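Local coordinates for protein tannase (Fusobacterium nucleatum subsp. nucleatum ATCC 25586, PDB 6YQ4) that acts as a tannase, a probable alpha/beta-hydrolase that breaks down gallotannins and so gives the bacterium detoxicant activity against them, and carries a bound magnesium ion, at residues 48-53 against 87-92; 169-174 against 419-424. All coordinates share one frame; numbering follows the deposited sequence.

Interaction 1: 48-53 against 87-92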
loop_
_atom_site.group_PDB
_atom_site.type_symbol
_atom_site.label_atom_id
_atom_site.label_comp_id
_atom_site.label_asym_id
_atom_site.label_seq_id
_atom_site.Cartn_x
_atom_site.Cartn_y
_atom_site.Cartn_z
ATOM N N ASN A 48 -7.948 -7.833 16.074
ATOM C CA ASN A 48 -8.325 -9.235 15.970
ATOM C C ASN A 48 -8.219 -9.672 14.511
ATOM O O ASN A 48 -8.092 -8.845 13.605
ATOM C CB ASN A 48 -9.728 -9.482 16.509
ATOM C CG ASN A 48 -10.792 -8.870 15.635
ATOM O OD1 ASN A 48 -11.092 -9.375 14.547
ATOM N ND2 ASN A 48 -11.387 -7.776 16.108
ATOM N N MET A 49 -8.300 -10.987 14.286
ATOM C CA MET A 49 -8.069 -11.572 12.971
ATOM C C MET A 49 -9.026 -12.729 12.698
ATOM O O MET A 49 -9.305 -13.541 13.583
ATOM C CB MET A 49 -6.627 -12.049 12.860
ATOM C CG MET A 49 -6.332 -12.907 11.667
ATOM S SD MET A 49 -4.548 -13.232 11.557
ATOM C CE MET A 49 -4.200 -13.819 13.219
ATOM N N ASN A 50 -9.508 -12.806 11.456
ATOM C CA ASN A 50 -10.349 -13.897 10.979
ATOM C C ASN A 50 -9.505 -14.867 10.169
ATOM O O ASN A 50 -8.771 -14.448 9.265
ATOM C CB ASN A 50 -11.480 -13.388 10.086
ATOM C CG ASN A 50 -12.467 -12.538 10.826
ATOM O OD1 ASN A 50 -12.665 -12.706 12.022
ATOM N ND2 ASN A 50 -13.104 -11.616 10.113
ATOM N N ILE A 51 -9.641 -16.155 10.461
ATOM C CA ILE A 51 -8.923 -17.207 9.751
ATOM C C ILE A 51 -9.940 -18.136 9.101
ATOM O O ILE A 51 -10.842 -18.643 9.775
ATOM C CB ILE A 51 -7.993 -17.985 10.691
ATOM C CG1 ILE A 51 -6.886 -17.071 11.213
ATOM C CG2 ILE A 51 -7.422 -19.202 9.978
ATOM C CD1 ILE A 51 -5.917 -17.802 12.124
ATOM N N TYR A 52 -9.798 -18.345 7.796
ATOM C CA TYR A 52 -10.674 -19.216 7.025
ATOM C C TYR A 52 -9.862 -20.355 6.424
ATOM O O TYR A 52 -8.826 -20.121 5.786
ATOM C CB TYR A 52 -11.373 -18.432 5.926
ATOM C CG TYR A 52 -12.114 -17.236 6.452
ATOM C CD1 TYR A 52 -13.290 -17.392 7.181
ATOM C CD2 TYR A 52 -11.634 -15.948 6.244
ATOM C CE1 TYR A 52 -13.977 -16.302 7.663
ATOM C CE2 TYR A 52 -12.316 -14.855 6.721
ATOM C CZ TYR A 52 -13.490 -15.039 7.425
ATOM O OH TYR A 52 -14.163 -13.948 7.905
ATOM N N ILE A 53 -10.322 -21.582 6.630
ATOM C CA ILE A 53 -9.602 -22.748 6.127
ATOM C C ILE A 53 -10.542 -23.610 5.288
ATOM O O ILE A 53 -11.657 -23.927 5.741
ATOM C CB ILE A 53 -9.003 -23.555 7.285
ATOM C CG1 ILE A 53 -8.237 -22.627 8.224
ATOM C CG2 ILE A 53 -8.138 -24.717 6.755
ATOM C CD1 ILE A 53 -7.427 -23.381 9.262
ATOM N N ALA A 87 -10.968 -6.699 10.173
ATOM C CA ALA A 87 -10.680 -7.949 9.493
ATOM C C ALA A 87 -11.677 -8.166 8.366
ATOM O O ALA A 87 -12.886 -7.986 8.539
ATOM C CB ALA A 87 -10.743 -9.115 10.482
ATOM N N ASP A 88 -11.162 -8.542 7.203
ATOM C CA ASP A 88 -12.000 -8.812 6.050
ATOM C C ASP A 88 -12.776 -10.089 6.267
ATOM O O ASP A 88 -12.372 -10.960 7.038
ATOM C CB ASP A 88 -11.164 -8.946 4.775
ATOM C CG ASP A 88 -11.860 -8.352 3.572
ATOM O OD1 ASP A 88 -13.105 -8.221 3.613
ATOM O OD2 ASP A 88 -11.171 -7.989 2.603
ATOM N N THR A 89 -13.911 -10.196 5.573
ATOM C CA THR A 89 -14.709 -11.409 5.600
ATOM C C THR A 89 -14.768 -12.031 4.212
ATOM O O THR A 89 -14.418 -11.411 3.200
ATOM C CB THR A 89 -16.133 -11.156 6.111
ATOM O OG1 THR A 89 -16.770 -10.148 5.315
ATOM C CG2 THR A 89 -16.089 -10.702 7.558
ATOM N N VAL A 90 -15.201 -13.286 4.191
ATOM C CA VAL A 90 -15.409 -14.014 2.949
ATOM C C VAL A 90 -16.724 -13.544 2.344
ATOM O O VAL A 90 -17.774 -13.617 2.991
ATOM C CB VAL A 90 -15.429 -15.527 3.202
ATOM C CG1 VAL A 90 -15.913 -16.280 1.958
ATOM C CG2 VAL A 90 -14.059 -16.011 3.678
ATOM N N GLY A 91 -16.666 -13.045 1.111
ATOM C CA GLY A 91 -17.871 -12.719 0.377
ATOM C C GLY A 91 -17.604 -12.215 -1.024
ATOM O O GLY A 91 -16.622 -12.602 -1.661
ATOM N N LEU A 92 -18.485 -11.361 -1.524
ATOM C CA LEU A 92 -18.357 -10.796 -2.856
ATOM C C LEU A 92 -17.961 -9.330 -2.760
ATOM O O LEU A 92 -18.248 -8.663 -1.763
ATOM C CB LEU A 92 -19.664 -10.916 -3.645
ATOM C CG LEU A 92 -20.484 -12.189 -3.462
ATOM C CD1 LEU A 92 -21.876 -12.033 -4.087
ATOM C CD2 LEU A 92 -19.749 -13.371 -4.046
HETATM O O HOH W 1 -11.015 -6.475 12.872
#

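Interaction 2: 169-174 against 419-424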
loop_
_atom_site.group_PDB
_atom_site.type_symbol
_atom_site.label_atom_id
_atom_site.label_comp_id
_atom_site.label_asym_id
_atom_site.label_seq_id
_atom_site.Cartn_x
_atom_site.Cartn_y
_atom_site.Cartn_z
ATOM N N GLY A 169 -1.609 -1.088 0.792
ATOM C CA GLY A 169 -0.485 -1.558 -0.003
ATOM C C GLY A 169 0.840 -1.118 0.585
ATOM O O GLY A 169 1.812 -1.879 0.596
ATOM N N ALA A 170 0.896 0.114 1.095
ATOM C CA ALA A 170 2.078 0.557 1.827
ATOM C C ALA A 170 2.412 -0.393 2.978
ATOM O O ALA A 170 3.573 -0.758 3.174
ATOM C CB ALA A 170 1.851 1.976 2.341
ATOM N N LEU A 171 1.405 -0.810 3.749
ATOM C CA LEU A 171 1.676 -1.671 4.894
ATOM C C LEU A 171 2.092 -3.070 4.447
ATOM O O LEU A 171 3.006 -3.682 5.025
ATOM C CB LEU A 171 0.438 -1.728 5.782
ATOM C CG LEU A 171 0.032 -0.440 6.508
ATOM C CD1 LEU A 171 -1.221 -0.705 7.320
ATOM C CD2 LEU A 171 1.169 0.095 7.408
ATOM N N SER A 172 1.434 -3.595 3.418
ATOM C CA SER A 172 1.871 -4.869 2.851
ATOM C C SER A 172 3.333 -4.794 2.387
ATOM O O SER A 172 4.160 -5.640 2.755
ATOM C CB SER A 172 0.920 -5.255 1.720
ATOM O OG SER A 172 1.511 -6.175 0.858
ATOM N N ALA A 173 3.694 -3.733 1.665
ATOM C CA ALA A 173 5.086 -3.549 1.243
ATOM C C ALA A 173 6.027 -3.394 2.435
ATOM O O ALA A 173 7.108 -4.000 2.468
ATOM C CB ALA A 173 5.197 -2.333 0.324
ATOM N N LEU A 174 5.659 -2.536 3.398
ATOM C CA LEU A 174 6.412 -2.418 4.649
ATOM C C LEU A 174 6.623 -3.773 5.326
ATOM O O LEU A 174 7.689 -4.033 5.883
ATOM C CB LEU A 174 5.671 -1.505 5.626
ATOM C CG LEU A 174 6.200 -0.180 6.139
ATOM C CD1 LEU A 174 5.402 0.202 7.392
ATOM C CD2 LEU A 174 7.698 -0.213 6.426
ATOM N N LYS A 419 10.747 6.918 9.833
ATOM C CA LYS A 419 11.509 5.798 9.286
ATOM C C LYS A 419 10.690 4.514 9.284
ATOM O O LYS A 419 10.585 3.826 8.255
ATOM C CB LYS A 419 12.791 5.589 10.081
ATOM C CG LYS A 419 13.602 4.443 9.520
ATOM C CD LYS A 419 14.691 3.939 10.489
ATOM C CE LYS A 419 15.139 2.528 10.074
ATOM N NZ LYS A 419 16.363 2.097 10.754
ATOM N N MET A 420 10.088 4.183 10.431
ATOM C CA MET A 420 9.370 2.918 10.575
ATOM C C MET A 420 8.189 2.774 9.629
ATOM O O MET A 420 7.661 1.655 9.509
ATOM C CB MET A 420 8.870 2.747 12.001
ATOM C CG MET A 420 9.924 2.209 12.954
ATOM S SD MET A 420 9.221 1.981 14.605
ATOM C CE MET A 420 9.611 3.573 15.275
ATOM N N MET A 421 7.738 3.857 8.987
ATOM C CA MET A 421 6.628 3.770 8.047
ATOM C C MET A 421 7.095 3.669 6.609
ATOM O O MET A 421 6.247 3.557 5.719
ATOM C CB MET A 421 5.678 4.980 8.174
ATOM C CG MET A 421 5.004 5.137 9.520
ATOM S SD MET A 421 4.107 3.652 9.986
ATOM C CE MET A 421 3.080 3.308 8.519
ATOM N N ASN A 422 8.407 3.718 6.362
ATOM C CA ASN A 422 8.927 3.825 4.997
ATOM C C ASN A 422 9.757 2.614 4.581
ATOM O O ASN A 422 10.900 2.459 5.048
ATOM C CB ASN A 422 9.758 5.092 4.842
ATOM C CG ASN A 422 10.135 5.349 3.391
ATOM O OD1 ASN A 422 9.759 4.583 2.500
ATOM N ND2 ASN A 422 10.859 6.430 3.145
ATOM N N PRO A 423 9.248 1.750 3.702
ATOM C CA PRO A 423 10.028 0.576 3.280
ATOM C C PRO A 423 11.396 0.918 2.701
ATOM O O PRO A 423 12.298 0.071 2.762
ATOM C CB PRO A 423 9.142 -0.079 2.209
ATOM C CG PRO A 423 7.860 0.441 2.356
ATOM C CD PRO A 423 7.943 1.798 3.038
ATOM N N MET A 424 11.582 2.133 2.175
ATOM C CA MET A 424 12.867 2.504 1.573
ATOM C C MET A 424 14.040 2.313 2.532
ATOM O O MET A 424 15.115 1.869 2.116
ATOM C CB MET A 424 12.827 3.944 1.082
ATOM C CG MET A 424 11.838 4.165 -0.041
ATOM S SD MET A 424 12.163 3.127 -1.479
ATOM C CE MET A 424 13.654 3.915 -2.041
#

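Interaction 1: 48-53 against 87-92
N50 and Y52, two residues apart on strand 48-54, both send their CB toward the loop 87-92, which runs roughly alongside the strand. N50 CB lies 4.0 Å from D88 O. N50 CG, set beside the backbone N and anti to the carbonyl carbon (chi1 -66°), comes within 3.8 Å of A87 CB. At the tip the amide divides its work: N50 OD1 accepts from the backbone N of N34 on strand 26-36, while N50 ND2 donates to D88 O at 3.2 Å with a nearly straight N-H...O angle of 171°. The acceptor stays close to the plane of the N50 amide, but the donor stands well above the carbonyl plane of D88. With both ends bonded, the rotation of the amide is fixed, and it joins the neighbouring strand to the loop. The setting is the antiparallel, N-terminal side of the mixed sheet of an alpha/beta-hydrolase fold: strand 48-54 runs between strands 26-36 and 110-114, and the loop links strand 73-76 to helix 100-106. Y52 meets the loop with its ring. V90 CG2 sits over the centre of one face, 3.5 Å from the centroid of the Y52 ring and 11° off the normal, a CH-pi contact, while D88 O lies at the ring edge, in plane. The hydroxyl reaches T89, Y52 OH lying 3.5 Å from T89 CA, and L101 of helix 100-106 also touches the Y52 side chain. Near the start of the strand a water accepts from A87 N at 2.7 Å and donates weakly to N48 OD1, an oxygen that also bonds N34 ND2; the other end of that amide, N48 ND2, bonds K44 O.

Interaction 2: 169-174 against 419-424
L174 pushes its isobutyl group against the turn that follows helix 415-420, meeting backbone as much as side chain. L174 CD1 lies 3.4 Å from M420 O. L174 CG is 3.8 Å from M421 O, and L174 CD2 packs on the ring-nitrogen side of P423, 3.7 Å from P423 N. The proline ring continues the contact along the helix: P423 CD faces the L174 branch, while P423 CG rests over the backbone between A173 and L174, 3.8 Å from L174 N, with A173 CB at its flank. M421 adds a further contact. Bent at chi2 and chi3 (-55° and -51°), its chain doubles back until M421 CE touches both leucines, 3.9 Å from L171 CD2 and 4.0 Å from L174 CD1. No hydrogen bond crosses between the segments, so van der Waals contact, part of it against backbone carbonyls, joins them directly. Helix 167-177 begins within a GxSxG sequence (G164, S166, G168) consistent with the nucleophile elbow of alpha/beta-hydrolases, and L171 touches residues of that pattern; this would make it the helix behind the nucleophile. In the next shell, A135, I136 and L139 of helix 134-148 pack on L171, and I136 also reaches L174. M420 O, buried beside the L174 methyl, accepts a hydrogen bond from Y184 OH. The turn itself is shaped by N422, whose OD1 accepts from M424 N at 3.1 Å in an Asx turn that leads into the 3-10 segment begun by P423. Farther out, N422 ND2 donates to E213 and N211, tying the turn to the region around the start of helix 212-223.

How the interactions relate
The two contacts lie in different parts of one chain, centres 23 Å apart and without touching. Interaction 1 is partly buried, its centre about 19 Å from that of the chain and T89 exposed, and joins a strand of the main sheet to a loop; interaction 2 is wholly buried, its centre about 8 Å from the chain centre, and joins a helix to a turn. They hold no element in common. The chemistry follows the place: 48-53 against 87-92 mixes a direct amide bond, a water bridge and a CH-pi contact, whereas 169-174 against 419-424 packs aliphatic and methionine side chains on each other and on turn backbone, with N422 and M420 O bonded within the turn or beyond it.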